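Local coordinates for diacylglycerol lipase (Aspergillus oryzae, PDB 5XK2), which probably hydrolyses the ester bonds of mono- and diacylglycerols, as a class 3 lipase of the alpha/beta hydrolase fold, at residues E53-T58 / D78-A83; V85-G90 / V148-S153. One frame throughout, in Å; residues are numbered along the deposited sequence.

The two contacts come one after the other along the chain, and their centres lie about 16 Å apart. Contact 1 sits toward the edge of the molecule, with its centre about 19 Å from that of the chain. It joins the end of helix 50-55 to the turn between strands 71-78 and 83-89. Strand 83-89 then runs inward and pairs with strand 146-152 in contact 2, whose centre lies about 4 Å from that of the chain. Ala83 and Val148 pack where the two meet. Helix 14-27 touches both contacts. The path thus leads from a surface turn, through the central mixed sheet, to the probable nucleophile Ser153.

Contact 1 (E53-T58 / D78-A83); sequences EAAGST and DNTNKA
Thr80 brings OG1 to Ala55 O by setting it anti to its own carbonyl carbon (chi1 -62°), while Asp78 holds CG anti to the backbone N (chi1 180°) and lays its carboxylate beside Ala55 and Ser57. Thr80 OG1 donates to Ala55 O at 2.8 Å. It comes in well off the carbonyl direction, at a C=O...donor angle of 114°. Water 1 also donates to Ala55 O and accepts from Asn79 N, so this carbonyl has two donors. Beside this bond, Ala55 CB lies 3.8 Å from Thr80 CB and 3.7 Å from Asp78 OD1. Ser57 OG lies 3.4 Å from Asp78 CG. Tyr24 OH of helix 14-27 is hydrogen-bonded to both Ser57 OG and Asp78 OD2. Asp78 also braces its own turn. Asn81 N reaches Asp78 OD1 at 2.8 Å from above the carboxylate plane, and Asn81 ND2 meets Asp78 OD2 on the syn side at 2.9 Å. These two bonds limit rotation of the carboxylate. On one side a Schellman motif ends helix 50-55 at Gly56, whose phi is positive. On the other, an Asx motif and a G1 beta bulge shape the hairpin turn between antiparallel strands 71-78 and 83-89.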
loop_
_atom_site.group_PDB
_atom_site.type_symbol
_atom_site.label_atom_id
_atom_site.label_comp_id
_atom_site.label_asym_id
_atom_site.label_seq_id
_atom_site.Cartn_x
_atom_site.Cartn_y
_atom_site.Cartn_z
ATOM N N GLU A 53 4.307 27.855 -7.770
ATOM C CA GLU A 53 3.873 28.474 -9.012
ATOM C C GLU A 53 4.051 29.990 -8.911
ATOM O O GLU A 53 4.475 30.632 -9.870
ATOM C CB GLU A 53 2.424 28.085 -9.317
ATOM C CG GLU A 53 2.281 26.580 -9.479
ATOM C CD GLU A 53 0.930 26.166 -10.001
ATOM O OE1 GLU A 53 0.241 27.038 -10.582
ATOM O OE2 GLU A 53 0.555 24.984 -9.816
ATOM N N ALA A 54 3.781 30.550 -7.735
ATOM C CA ALA A 54 3.903 31.997 -7.540
ATOM C C ALA A 54 5.354 32.462 -7.694
ATOM O O ALA A 54 5.623 33.593 -8.108
ATOM C CB ALA A 54 3.379 32.397 -6.177
ATOM N N ALA A 55 6.277 31.569 -7.365
ATOM C CA ALA A 55 7.700 31.858 -7.437
ATOM C C ALA A 55 8.225 31.723 -8.870
ATOM O O ALA A 55 9.352 32.136 -9.154
ATOM C CB ALA A 55 8.468 30.936 -6.497
ATOM N N GLY A 56 7.407 31.164 -9.759
ATOM C CA GLY A 56 7.765 30.996 -11.162
ATOM C C GLY A 56 8.792 29.904 -11.410
ATOM O O GLY A 56 9.521 29.927 -12.417
ATOM N N SER A 57 8.855 28.935 -10.501
ATOM C CA SER A 57 9.947 27.960 -10.564
ATOM C C SER A 57 9.860 27.108 -11.811
ATOM O O SER A 57 8.780 26.704 -12.232
ATOM C CB SER A 57 9.967 27.095 -9.320
ATOM O OG SER A 57 10.042 27.965 -8.196
ATOM N N THR A 58 11.025 26.861 -12.392
ATOM C CA THR A 58 11.110 26.267 -13.729
ATOM C C THR A 58 11.952 25.004 -13.737
ATOM O O THR A 58 13.035 24.976 -13.158
ATOM C CB THR A 58 11.717 27.281 -14.734
ATOM O OG1 THR A 58 10.931 28.488 -14.723
ATOM C CG2 THR A 58 11.681 26.726 -16.126
ATOM N N ASP A 78 14.472 28.149 -8.764
ATOM C CA ASP A 78 13.561 29.098 -8.144
ATOM C C ASP A 78 14.309 30.433 -8.030
ATOM O O ASP A 78 15.149 30.610 -7.145
ATOM C CB ASP A 78 13.123 28.562 -6.775
ATOM C CG ASP A 78 12.173 29.487 -6.033
ATOM O OD1 ASP A 78 12.119 30.695 -6.326
ATOM O OD2 ASP A 78 11.490 28.995 -5.098
ATOM N N ASN A 79 13.981 31.375 -8.914
ATOM C CA ASN A 79 14.699 32.650 -8.938
ATOM C C ASN A 79 14.116 33.637 -7.943
ATOM O O ASN A 79 14.712 34.669 -7.645
ATOM C CB ASN A 79 14.693 33.244 -10.346
ATOM C CG ASN A 79 15.631 32.509 -11.278
ATOM O OD1 ASN A 79 16.759 32.170 -10.892
ATOM N ND2 ASN A 79 15.172 32.252 -12.513
ATOM N N THR A 80 12.949 33.314 -7.411
ATOM C CA THR A 80 12.354 34.164 -6.394
ATOM C C THR A 80 13.058 33.953 -5.072
ATOM O O THR A 80 13.435 34.913 -4.392
ATOM C CB THR A 80 10.860 33.875 -6.265
ATOM O OG1 THR A 80 10.252 34.185 -7.516
ATOM C CG2 THR A 80 10.227 34.722 -5.160
ATOM N N ASN A 81 13.260 32.690 -4.718
ATOM C CA ASN A 81 13.888 32.332 -3.453
ATOM C C ASN A 81 15.379 32.003 -3.560
ATOM O O ASN A 81 16.017 31.602 -2.578
ATOM C CB ASN A 81 13.124 31.170 -2.840
ATOM C CG ASN A 81 11.719 31.561 -2.492
ATOM O OD1 ASN A 81 11.508 32.372 -1.588
ATOM N ND2 ASN A 81 10.746 31.049 -3.249
ATOM N N LYS A 82 15.910 32.162 -4.768
ATOM C CA LYS A 82 17.324 31.923 -5.049
ATOM C C LYS A 82 17.758 30.544 -4.598
ATOM O O LYS A 82 18.671 30.387 -3.782
ATOM C CB LYS A 82 18.190 33.020 -4.424
ATOM C CG LYS A 82 18.030 34.319 -5.196
ATOM C CD LYS A 82 18.866 35.448 -4.637
ATOM C CE LYS A 82 20.332 35.294 -4.993
ATOM N NZ LYS A 82 21.090 36.496 -4.550
ATOM N N ALA A 83 17.066 29.544 -5.128
ATOM C CA ALA A 83 17.333 28.162 -4.787
ATOM C C ALA A 83 17.333 27.289 -6.014
ATOM O O ALA A 83 16.513 27.477 -6.906
ATOM C CB ALA A 83 16.289 27.652 -3.790
HETATM O O HOH W 1 11.700 31.428 -10.553
#

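Contact 2 (V85-G90 / V148-S153)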
loop_
_atom_site.group_PDB
_atom_site.type_symbol
_atom_site.label_atom_id
_atom_site.label_comp_id
_atom_site.label_asym_id
_atom_site.label_seq_id
_atom_site.Cartn_x
_atom_site.Cartn_y
_atom_site.Cartn_z
ATOM N N VAL A 85 16.526 23.500 -6.699
ATOM C CA VAL A 85 15.806 22.476 -5.964
ATOM C C VAL A 85 15.951 21.126 -6.650
ATOM O O VAL A 85 15.650 20.999 -7.834
ATOM C CB VAL A 85 14.314 22.837 -5.862
ATOM C CG1 VAL A 85 13.581 21.775 -5.070
ATOM C CG2 VAL A 85 14.145 24.214 -5.224
ATOM N N VAL A 86 16.422 20.131 -5.909
ATOM C CA VAL A 86 16.494 18.758 -6.377
ATOM C C VAL A 86 15.415 17.997 -5.614
ATOM O O VAL A 86 15.513 17.849 -4.399
ATOM C CB VAL A 86 17.889 18.135 -6.112
ATOM C CG1 VAL A 86 17.947 16.708 -6.671
ATOM C CG2 VAL A 86 18.994 19.016 -6.710
ATOM N N ALA A 87 14.384 17.530 -6.311
ATOM C CA ALA A 87 13.236 16.961 -5.628
ATOM C C ALA A 87 12.990 15.544 -6.107
ATOM O O ALA A 87 13.070 15.266 -7.312
ATOM C CB ALA A 87 11.999 17.834 -5.864
ATOM N N PHE A 88 12.668 14.651 -5.176
ATOM C CA PHE A 88 12.464 13.236 -5.495
ATOM C C PHE A 88 11.099 12.704 -5.098
ATOM O O PHE A 88 10.610 12.994 -4.008
ATOM C CB PHE A 88 13.483 12.348 -4.782
ATOM C CG PHE A 88 14.900 12.655 -5.096
ATOM C CD1 PHE A 88 15.552 12.020 -6.161
ATOM C CD2 PHE A 88 15.618 13.532 -4.297
ATOM C CE1 PHE A 88 16.892 12.285 -6.419
ATOM C CE2 PHE A 88 16.959 13.818 -4.563
ATOM C CZ PHE A 88 17.598 13.183 -5.632
ATOM N N ARG A 89 10.557 11.860 -5.972
ATOM C CA ARG A 89 9.411 11.015 -5.679
ATOM C C ARG A 89 9.917 9.583 -5.679
ATOM O O ARG A 89 10.577 9.151 -6.637
ATOM C CB ARG A 89 8.304 11.173 -6.730
ATOM C CG ARG A 89 6.981 10.559 -6.311
ATOM C CD ARG A 89 6.278 9.899 -7.499
ATOM N NE ARG A 89 7.000 8.673 -7.841
ATOM C CZ ARG A 89 7.097 8.161 -9.059
ATOM N NH1 ARG A 89 6.501 8.757 -10.090
ATOM N NH2 ARG A 89 7.797 7.049 -9.247
ATOM N N GLY A 90 9.619 8.846 -4.619
ATOM C CA GLY A 90 9.973 7.441 -4.597
ATOM C C GLY A 90 8.804 6.603 -5.087
ATOM O O GLY A 90 7.847 7.111 -5.673
ATOM N N VAL A 148 18.685 23.026 -2.466
ATOM C CA VAL A 148 17.691 22.387 -1.605
ATOM C C VAL A 148 17.342 21.013 -2.145
ATOM O O VAL A 148 17.011 20.878 -3.335
ATOM C CB VAL A 148 16.390 23.218 -1.509
ATOM C CG1 VAL A 148 15.310 22.440 -0.736
ATOM C CG2 VAL A 148 16.647 24.577 -0.866
ATOM N N VAL A 149 17.420 20.007 -1.284
ATOM C CA VAL A 149 17.138 18.621 -1.658
ATOM C C VAL A 149 15.931 18.181 -0.838
ATOM O O VAL A 149 15.954 18.236 0.384
ATOM C CB VAL A 149 18.342 17.699 -1.404
ATOM C CG1 VAL A 149 18.013 16.266 -1.790
ATOM C CG2 VAL A 149 19.564 18.203 -2.218
ATOM N N VAL A 150 14.867 17.778 -1.526
ATOM C CA VAL A 150 13.574 17.653 -0.866
ATOM C C VAL A 150 12.817 16.443 -1.388
ATOM O O VAL A 150 12.952 16.049 -2.549
ATOM C CB VAL A 150 12.738 18.951 -1.075
ATOM C CG1 VAL A 150 12.516 19.226 -2.547
ATOM C CG2 VAL A 150 11.395 18.911 -0.317
ATOM N N GLY A 151 12.034 15.831 -0.515
ATOM C CA GLY A 151 11.113 14.798 -0.939
ATOM C C GLY A 151 10.108 14.505 0.164
ATOM O O GLY A 151 10.275 14.964 1.303
ATOM N N HIS A 152 9.079 13.729 -0.179
ATOM C CA HIS A 152 8.101 13.244 0.786
ATOM C C HIS A 152 8.067 11.720 0.697
ATOM O O HIS A 152 8.297 11.169 -0.390
ATOM C CB HIS A 152 6.709 13.866 0.498
ATOM C CG HIS A 152 5.580 13.218 1.244
ATOM N ND1 HIS A 152 4.717 12.321 0.650
ATOM C CD2 HIS A 152 5.189 13.316 2.539
ATOM C CE1 HIS A 152 3.842 11.897 1.547
ATOM N NE2 HIS A 152 4.114 12.475 2.703
ATOM N N SER A 153 7.779 11.048 1.816
ATOM C CA SER A 153 7.594 9.595 1.815
ATOM C C SER A 153 8.885 8.909 1.344
ATOM O O SER A 153 9.985 9.289 1.755
ATOM C CB SER A 153 6.389 9.220 0.919
ATOM O OG SER A 153 6.057 7.839 0.994
HETATM O O HOH W 2 8.172 13.286 -2.867
HETATM O O HOH W 3 7.648 9.693 -2.706
#
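Val86 and Val150 carry the backbone pairing of these parallel strands. Val86 N donates to Val148 O at 2.7 Å. Val150 N donates to Val86 O at 2.9 Å. Phe88 N donates to Val150 O at 3.0 Å. The first bond is nearly straight (169°), the other two are somewhat bent. CA-H...O contacts from Val85, Ala87 and Val149 support the same carbonyls. Beyond Phe88 the strands part, and water takes over. Water 2 donates to Phe88 O and accepts from His152 N; water 3 links Gly90 N to His152 O.

These two strands are neighbours in the parallel part of the central mixed sheet of an alpha/beta hydrolase fold. Strand 146-152 leads into helix 154-168 through Ser153, whose phi is positive (61°). The sequence around it fits the GxSxG nucleophile elbow. Ser153 OG is hydrogen-bonded to His268 NE2, consistent with a Ser-His-Asp triad completed by Asp206.

Apolar packing lines both faces of the sheet. On the face of Val85, Ala87 and Val150, Val150 places CG1 between its backbone N and carbonyl carbon (chi1 59°). Val150 CG1 then meets Ala87 CB at 3.6 Å and Val85 CG1 at 3.7 Å. On the other face, Val149 CG1 touches the Phe88 ring at its edge, 3.8 Å from CE2. Ala159 of helix 154-168 packs on both Phe88 and Val149.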